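Local coordinates for probable enoyl-CoA hydratase/isomerase (Pseudomonas aeruginosa PAO1, PDB 5YLO), which is probably a Delta3,Delta2-enoyl-CoA isomerase of the crotonase family, thought to act in the breakdown of unsaturated fatty acids, at residues R95-D100 / L216-A221; G115-L120 / A146-H151. One frame throughout, in Å; residues are numbered along the deposited sequence.

In the fold
Along the chain, segment 95-100 comes first, at the end of helix 85-97 and just before strand 103-107 of the main crotonase sheet. After strands 103-107 and 111-112 comes helix 114-120, and some 25 residues later, none of them helical, helix 146-156 packs back on that helix, so that contact 2 closes a short loop. Only after strand 184-186 and helix 191-204 does helix 207-220 bring residues 216-221 back to 95-100, and this longer closure, contact 1, encloses contact 2. The centres lie about 15 Å apart, and they touch: Leu96 meets Leu118, while His97 packs on Trp150 and His151. Contact 1 ties the C-terminal helical region to the core, whose interior contact 2 helps build.

Contact 1: residues R95-D100 / L216-A221; sequences RLHALD and LLRDGA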
ATOM      1  N   ARG A  95     -19.050  -0.128 -11.964  1.00 40.91           N
ATOM      2  CA  ARG A  95     -18.886  -0.808 -13.255  1.00 42.08           C
ATOM      3  C   ARG A  95     -17.554  -0.525 -13.961  1.00 46.39           C
ATOM      4  O   ARG A  95     -16.914  -1.439 -14.481  1.00 55.21           O
ATOM      5  CB  ARG A  95     -20.050  -0.464 -14.188  1.00 44.18           C
ATOM      6  CG  ARG A  95     -19.929  -1.066 -15.578  1.00 51.45           C
ATOM      7  CD  ARG A  95     -21.127  -0.707 -16.442  1.00 69.25           C
ATOM      8  NE  ARG A  95     -22.375  -1.227 -15.890  1.00 82.50           N
ATOM      9  CZ  ARG A  95     -22.876  -2.425 -16.177  1.00 91.81           C
ATOM     10  NH1 ARG A  95     -24.018  -2.816 -15.627  1.00 84.25           N
ATOM     11  NH2 ARG A  95     -22.237  -3.231 -17.012  1.00100.19           N
ATOM     12  N   LEU A  96     -17.144   0.741 -13.972  1.00 46.51           N
ATOM     13  CA  LEU A  96     -15.874   1.139 -14.571  1.00 43.69           C
ATOM     14  C   LEU A  96     -14.705   0.516 -13.821  1.00 36.57           C
ATOM     15  O   LEU A  96     -13.746   0.032 -14.432  1.00 41.98           O
ATOM     16  CB  LEU A  96     -15.742   2.661 -14.590  1.00 43.58           C
ATOM     17  CG  LEU A  96     -14.449   3.189 -15.215  1.00 46.33           C
ATOM     18  CD1 LEU A  96     -14.344   2.760 -16.672  1.00 48.58           C
ATOM     19  CD2 LEU A  96     -14.370   4.702 -15.086  1.00 44.21           C
ATOM     20  N   HIS A  97     -14.777   0.516 -12.490  1.00 34.53           N
ATOM     21  CA  HIS A  97     -13.691  -0.019 -11.678  1.00 34.13           C
ATOM     22  C   HIS A  97     -13.511  -1.514 -11.903  1.00 37.26           C
ATOM     23  O   HIS A  97     -12.382  -2.019 -11.887  1.00 40.50           O
ATOM     24  CB  HIS A  97     -13.963   0.287 -10.206  1.00 42.27           C
ATOM     25  CG  HIS A  97     -13.138  -0.517  -9.250  1.00 40.97           C
ATOM     26  ND1 HIS A  97     -13.686  -1.454  -8.401  1.00 43.35           N
ATOM     27  CD2 HIS A  97     -11.807  -0.517  -9.004  1.00 40.56           C
ATOM     28  CE1 HIS A  97     -12.728  -2.002  -7.676  1.00 47.83           C
ATOM     29  NE2 HIS A  97     -11.577  -1.452  -8.022  1.00 48.23           N
ATOM     30  N   ALA A  98     -14.608  -2.238 -12.121  1.00 46.30           N
ATOM     31  CA  ALA A  98     -14.585  -3.684 -12.299  1.00 47.16           C
ATOM     32  C   ALA A  98     -14.718  -4.108 -13.758  1.00 45.71           C
ATOM     33  O   ALA A  98     -14.998  -5.281 -14.024  1.00 46.30           O
ATOM     34  CB  ALA A  98     -15.694  -4.330 -11.468  1.00 43.88           C
ATOM     35  N   LEU A  99     -14.516  -3.188 -14.699  1.00 41.58           N
ATOM     36  CA  LEU A  99     -14.706  -3.489 -16.113  1.00 42.82           C
ATOM     37  C   LEU A  99     -13.738  -4.575 -16.573  1.00 52.78           C
ATOM     38  O   LEU A  99     -12.573  -4.602 -16.172  1.00 46.06           O
ATOM     39  CB  LEU A  99     -14.509  -2.223 -16.944  1.00 43.77           C
ATOM     40  CG  LEU A  99     -15.075  -2.238 -18.361  1.00 53.34           C
ATOM     41  CD1 LEU A  99     -16.543  -1.835 -18.343  1.00 53.09           C
ATOM     42  CD2 LEU A  99     -14.267  -1.329 -19.272  1.00 50.61           C
ATOM     43  N   ASP A 100     -14.224  -5.470 -17.435  1.00 61.52           N
ATOM     44  CA  ASP A 100     -13.450  -6.640 -17.838  1.00 61.90           C
ATOM     45  C   ASP A 100     -12.419  -6.351 -18.924  1.00 63.95           C
ATOM     46  O   ASP A 100     -11.676  -7.264 -19.301  1.00 76.27           O
ATOM     47  CB  ASP A 100     -14.384  -7.755 -18.313  1.00 65.22           C
ATOM     48  CG  ASP A 100     -15.037  -8.496 -17.164  1.00 74.99           C
ATOM     49  OD1 ASP A 100     -14.500  -8.447 -16.037  1.00 76.78           O
ATOM     50  OD2 ASP A 100     -16.086  -9.136 -17.394  1.00 75.32           O
ATOM     51  N   LEU A 216      -8.697 -11.306 -10.403  1.00 36.93           N
ATOM     52  CA  LEU A 216      -7.888 -11.870  -9.328  1.00 37.08           C
ATOM     53  C   LEU A 216      -7.228 -10.778  -8.499  1.00 35.92           C
ATOM     54  O   LEU A 216      -7.155 -10.885  -7.269  1.00 34.07           O
ATOM     55  CB  LEU A 216      -6.838 -12.817  -9.907  1.00 39.44           C
ATOM     56  CG  LEU A 216      -7.359 -14.163 -10.414  1.00 43.44           C
ATOM     57  CD1 LEU A 216      -6.294 -14.868 -11.232  1.00 46.15           C
ATOM     58  CD2 LEU A 216      -7.805 -15.036  -9.249  1.00 45.10           C
ATOM     59  N   LEU A 217      -6.729  -9.725  -9.157  1.00 42.43           N
ATOM     60  CA  LEU A 217      -6.169  -8.590  -8.430  1.00 37.32           C
ATOM     61  C   LEU A 217      -7.187  -8.018  -7.455  1.00 30.14           C
ATOM     62  O   LEU A 217      -6.879  -7.772  -6.284  1.00 36.37           O
ATOM     63  CB  LEU A 217      -5.715  -7.508  -9.412  1.00 36.77           C
ATOM     64  CG  LEU A 217      -4.507  -7.771 -10.311  1.00 38.89           C
ATOM     65  CD1 LEU A 217      -4.529  -6.815 -11.489  1.00 33.61           C
ATOM     66  CD2 LEU A 217      -3.219  -7.609  -9.525  1.00 33.01           C
ATOM     67  N   ARG A 218      -8.417  -7.810  -7.927  1.00 38.21           N
ATOM     68  CA  ARG A 218      -9.449  -7.201  -7.097  1.00 38.03           C
ATOM     69  C   ARG A 218      -9.878  -8.140  -5.976  1.00 40.49           C
ATOM     70  O   ARG A 218      -9.948  -7.736  -4.810  1.00 49.00           O
ATOM     71  CB  ARG A 218     -10.639  -6.805  -7.972  1.00 38.96           C
ATOM     72  CG  ARG A 218     -11.740  -6.041  -7.262  1.00 40.09           C
ATOM     73  CD  ARG A 218     -12.751  -5.487  -8.260  1.00 46.44           C
ATOM     74  NE  ARG A 218     -13.324  -6.528  -9.112  1.00 58.60           N
ATOM     75  CZ  ARG A 218     -12.989  -6.726 -10.383  1.00 55.12           C
ATOM     76  NH1 ARG A 218     -12.084  -5.951 -10.964  1.00 51.67           N
ATOM     77  NH2 ARG A 218     -13.563  -7.700 -11.077  1.00 53.74           N
ATOM     78  N   ASP A 219     -10.159  -9.404  -6.307  1.00 33.98           N
ATOM     79  CA  ASP A 219     -10.566 -10.355  -5.279  1.00 48.25           C
ATOM     80  C   ASP A 219      -9.444 -10.628  -4.284  1.00 43.24           C
ATOM     81  O   ASP A 219      -9.711 -10.862  -3.101  1.00 36.57           O
ATOM     82  CB  ASP A 219     -11.029 -11.667  -5.919  1.00 52.93           C
ATOM     83  CG  ASP A 219     -12.349 -11.533  -6.657  1.00 54.71           C
ATOM     84  OD1 ASP A 219     -13.026 -10.496  -6.492  1.00 40.19           O
ATOM     85  OD2 ASP A 219     -12.713 -12.474  -7.397  1.00 55.18           O
ATOM     86  N   GLY A 220      -8.189 -10.594  -4.740  1.00 42.67           N
ATOM     87  CA  GLY A 220      -7.062 -10.913  -3.878  1.00 35.87           C
ATOM     88  C   GLY A 220      -6.853  -9.950  -2.728  1.00 33.58           C
ATOM     89  O   GLY A 220      -6.221 -10.320  -1.734  1.00 34.95           O
ATOM     90  N   ALA A 221      -7.364  -8.722  -2.844  1.00 31.82           N
ATOM     91  CA  ALA A 221      -7.220  -7.737  -1.777  1.00 33.64           C
ATOM     92  C   ALA A 221      -7.947  -8.137  -0.499  1.00 39.75           C
ATOM     93  O   ALA A 221      -7.544  -7.704   0.585  1.00 35.88           O
ATOM     94  CB  ALA A 221      -7.723  -6.374  -2.252  1.00 29.97           C
TER
HETATM   95  O   HOH W   1     -10.208  -4.207 -10.989  1.00 63.52           O
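Arg218, near the C-terminal part of helix 207-220, reaches across to His97 and Ala98 where helix 85-97 ends, joining the C-terminal helical region of the crotonase fold to its core. Earlier on that helix, Leu216 and Leu217 pack on Ser149 and Lys162 of a second subunit, a place suited to leucine. Arg218 carries the contact within the chain. Its chain runs out straight, then bends at chi3 (56°), which lays the guanidinium against Ala98. The methyl CB of Ala98 sits over the centre of one face of this flat group, 3.8 Å from Arg218 CZ; a side chain this small lets the guanidinium settle close. Arg218 CD lies obliquely by the His97 ring, 3.5 Å from CE1, the two side chains sliding past each other in opposite directions with ring and guanidinium planes 70° apart. Asp100 OD1 lies 5.1 Å from Arg218 NH2, opposite charges that do not touch but may attract weakly. Farther on, Gly220 O accepts a hydrogen bond from Arg154 of the second subunit. A water in the guanidinium plane bridges the segments, donating to His97 O at 3.2 Å and weakly accepting from Arg218 NH1 at 2.6 Å.

Contact 2: residues G115-L120 / A146-H151; sequences GMDLAL and AGASWH
Leu120 and His151 make the main apolar contact between helices 114-120 and 146-156, whose short segments cross at 43° with their axes 9.3 Å apart. The leucine CB lies over one face of the imidazole in a CH-pi contact, 3.8 Å from the ring centroid, and CD1 presses alongside the histidine CB at 3.6 Å. In His151, CG is anti to the carbonyl carbon (chi1 -76°), which carries the ring toward helix 114-120, and chi2 (-69°) turns its face to Leu120 CB. Trp150 CE3 lies over the opposite face near the rim, so the imidazole is held between an aliphatic and an aromatic neighbour. Leucine suits its position because its branches also reach Leu152 and Leu155, farther along the same partner helix.

The polar contacts are looser. Leu120 O approaches the ring at 3.5 Å from His151 CE1, a van der Waals contact. The Asp117 carboxylate lies beside the backbone at Gly147 and Ala148, where OD1 stands 3.5 Å from Ala148 N and 3.6 Å from Ala148 CB. A side chain as small as alanine suits a place where a carboxylate comes so near.

Asp117 OD2 and His151 ND1 each make a weak hydrogen bond to bound glycerol, probably from the crystallisation liquor. On the subunit side, Trp150 NE1 donates to Arg223 O of the third subunit, and Leu225 of that subunit packs on His151, so this buried helix pair also meets the trimer interface. The pairing of these two helices belongs to the crotonase fold, and glycerol beside Asp117 and His151 is consistent with a pocket of the kind in which family members bind their acyl substrate.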
ATOM      1  N   GLY A 115     -14.891  13.905 -10.680  1.00 51.18           N
ATOM      2  CA  GLY A 115     -14.117  13.807 -11.905  1.00 43.35           C
ATOM      3  C   GLY A 115     -12.807  13.075 -11.701  1.00 44.51           C
ATOM      4  O   GLY A 115     -12.389  12.283 -12.550  1.00 47.79           O
ATOM      5  N   MET A 116     -12.140  13.328 -10.573  1.00 48.36           N
ATOM      6  CA  MET A 116     -10.944  12.564 -10.242  1.00 48.60           C
ATOM      7  C   MET A 116     -11.292  11.117  -9.920  1.00 46.69           C
ATOM      8  O   MET A 116     -10.573  10.197 -10.326  1.00 46.79           O
ATOM      9  CB  MET A 116     -10.211  13.209  -9.069  1.00 49.17           C
ATOM     10  CG  MET A 116      -8.854  12.591  -8.793  1.00 51.38           C
ATOM     11  SD  MET A 116      -8.117  13.211  -7.275  1.00 62.85           S
ATOM     12  CE  MET A 116      -9.138  12.395  -6.053  1.00 88.71           C
ATOM     13  N   ASP A 117     -12.390  10.898  -9.191  1.00 50.25           N
ATOM     14  CA  ASP A 117     -12.813   9.536  -8.882  1.00 53.84           C
ATOM     15  C   ASP A 117     -13.053   8.724 -10.148  1.00 46.94           C
ATOM     16  O   ASP A 117     -12.818   7.511 -10.163  1.00 43.06           O
ATOM     17  CB  ASP A 117     -14.074   9.558  -8.015  1.00 51.65           C
ATOM     18  CG  ASP A 117     -13.845  10.208  -6.662  1.00 65.86           C
ATOM     19  OD1 ASP A 117     -12.671  10.374  -6.267  1.00 77.98           O
ATOM     20  OD2 ASP A 117     -14.842  10.544  -5.987  1.00 58.56           O
ATOM     21  N   LEU A 118     -13.511   9.376 -11.218  1.00 52.47           N
ATOM     22  CA  LEU A 118     -13.720   8.676 -12.479  1.00 55.13           C
ATOM     23  C   LEU A 118     -12.403   8.151 -13.042  1.00 58.52           C
ATOM     24  O   LEU A 118     -12.350   7.045 -13.593  1.00 59.35           O
ATOM     25  CB  LEU A 118     -14.404   9.607 -13.479  1.00 57.72           C
ATOM     26  CG  LEU A 118     -15.243   8.934 -14.561  1.00 62.84           C
ATOM     27  CD1 LEU A 118     -16.338   8.093 -13.928  1.00 60.55           C
ATOM     28  CD2 LEU A 118     -15.830   9.970 -15.506  1.00 73.69           C
ATOM     29  N   ALA A 119     -11.326   8.928 -12.906  1.00 40.85           N
ATOM     30  CA  ALA A 119     -10.023   8.476 -13.385  1.00 40.84           C
ATOM     31  C   ALA A 119      -9.436   7.391 -12.489  1.00 36.67           C
ATOM     32  O   ALA A 119      -8.721   6.508 -12.974  1.00 36.97           O
ATOM     33  CB  ALA A 119      -9.064   9.662 -13.487  1.00 37.90           C
ATOM     34  N   LEU A 120      -9.732   7.434 -11.188  1.00 39.94           N
ATOM     35  CA  LEU A 120      -9.207   6.435 -10.264  1.00 38.56           C
ATOM     36  C   LEU A 120      -9.817   5.059 -10.488  1.00 36.89           C
ATOM     37  O   LEU A 120      -9.189   4.051 -10.143  1.00 49.49           O
ATOM     38  CB  LEU A 120      -9.438   6.888  -8.823  1.00 42.03           C
ATOM     39  CG  LEU A 120      -8.861   8.265  -8.497  1.00 44.71           C
ATOM     40  CD1 LEU A 120      -9.197   8.685  -7.072  1.00 41.55           C
ATOM     41  CD2 LEU A 120      -7.357   8.283  -8.734  1.00 44.05           C
ATOM     42  N   ALA A 146     -16.754   9.588  -1.028  1.00 77.28           N
ATOM     43  CA  ALA A 146     -16.979   8.149  -0.927  1.00 74.42           C
ATOM     44  C   ALA A 146     -15.903   7.370  -1.673  1.00 69.29           C
ATOM     45  O   ALA A 146     -15.158   6.582  -1.079  1.00 64.41           O
ATOM     46  CB  ALA A 146     -18.370   7.800  -1.460  1.00 83.62           C
ATOM     47  N   GLY A 147     -15.810   7.579  -2.989  1.00 54.23           N
ATOM     48  CA  GLY A 147     -14.791   6.900  -3.770  1.00 46.66           C
ATOM     49  C   GLY A 147     -13.390   7.403  -3.511  1.00 45.38           C
ATOM     50  O   GLY A 147     -12.430   6.630  -3.580  1.00 43.96           O
ATOM     51  N   ALA A 148     -13.244   8.696  -3.214  1.00 43.11           N
ATOM     52  CA  ALA A 148     -11.924   9.230  -2.895  1.00 43.23           C
ATOM     53  C   ALA A 148     -11.346   8.555  -1.656  1.00 51.32           C
ATOM     54  O   ALA A 148     -10.183   8.130  -1.650  1.00 41.70           O
ATOM     55  CB  ALA A 148     -12.001  10.744  -2.702  1.00 38.74           C
ATOM     56  N   SER A 149     -12.153   8.426  -0.599  1.00 53.46           N
ATOM     57  CA  SER A 149     -11.691   7.788   0.629  1.00 48.48           C
ATOM     58  C   SER A 149     -11.407   6.305   0.439  1.00 45.44           C
ATOM     59  O   SER A 149     -10.763   5.693   1.296  1.00 49.41           O
ATOM     60  CB  SER A 149     -12.721   7.977   1.743  1.00 42.52           C
ATOM     61  OG  SER A 149     -13.902   7.248   1.458  1.00 51.41           O
ATOM     62  N   TRP A 150     -11.871   5.715  -0.660  1.00 33.16           N
ATOM     63  CA  TRP A 150     -11.549   4.328  -0.960  1.00 33.33           C
ATOM     64  C   TRP A 150     -10.346   4.214  -1.885  1.00 33.03           C
ATOM     65  O   TRP A 150      -9.462   3.385  -1.649  1.00 33.19           O
ATOM     66  CB  TRP A 150     -12.760   3.629  -1.585  1.00 34.06           C
ATOM     67  CG  TRP A 150     -12.632   2.131  -1.645  1.00 34.79           C
ATOM     68  CD1 TRP A 150     -13.069   1.230  -0.713  1.00 35.61           C
ATOM     69  CD2 TRP A 150     -12.031   1.362  -2.693  1.00 35.12           C
ATOM     70  NE1 TRP A 150     -12.775  -0.050  -1.117  1.00 36.52           N
ATOM     71  CE2 TRP A 150     -12.138   0.003  -2.329  1.00 36.24           C
ATOM     72  CE3 TRP A 150     -11.411   1.688  -3.904  1.00 34.83           C
ATOM     73  CZ2 TRP A 150     -11.649  -1.026  -3.132  1.00 37.16           C
ATOM     74  CZ3 TRP A 150     -10.926   0.665  -4.699  1.00 35.63           C
ATOM     75  CH2 TRP A 150     -11.048  -0.676  -4.310  1.00 36.81           C
ATOM     76  N   HIS A 151     -10.287   5.047  -2.925  1.00 37.31           N
ATOM     77  CA  HIS A 151      -9.195   4.978  -3.891  1.00 35.97           C
ATOM     78  C   HIS A 151      -7.912   5.589  -3.344  1.00 42.72           C
ATOM     79  O   HIS A 151      -6.849   4.960  -3.391  1.00 32.84           O
ATOM     80  CB  HIS A 151      -9.595   5.689  -5.185  1.00 33.66           C
ATOM     81  CG  HIS A 151     -10.538   4.906  -6.041  1.00 39.12           C
ATOM     82  ND1 HIS A 151     -10.163   3.751  -6.692  1.00 38.82           N
ATOM     83  CD2 HIS A 151     -11.836   5.116  -6.365  1.00 35.01           C
ATOM     84  CE1 HIS A 151     -11.191   3.279  -7.375  1.00 39.46           C
ATOM     85  NE2 HIS A 151     -12.218   4.089  -7.193  1.00 39.70           N
TER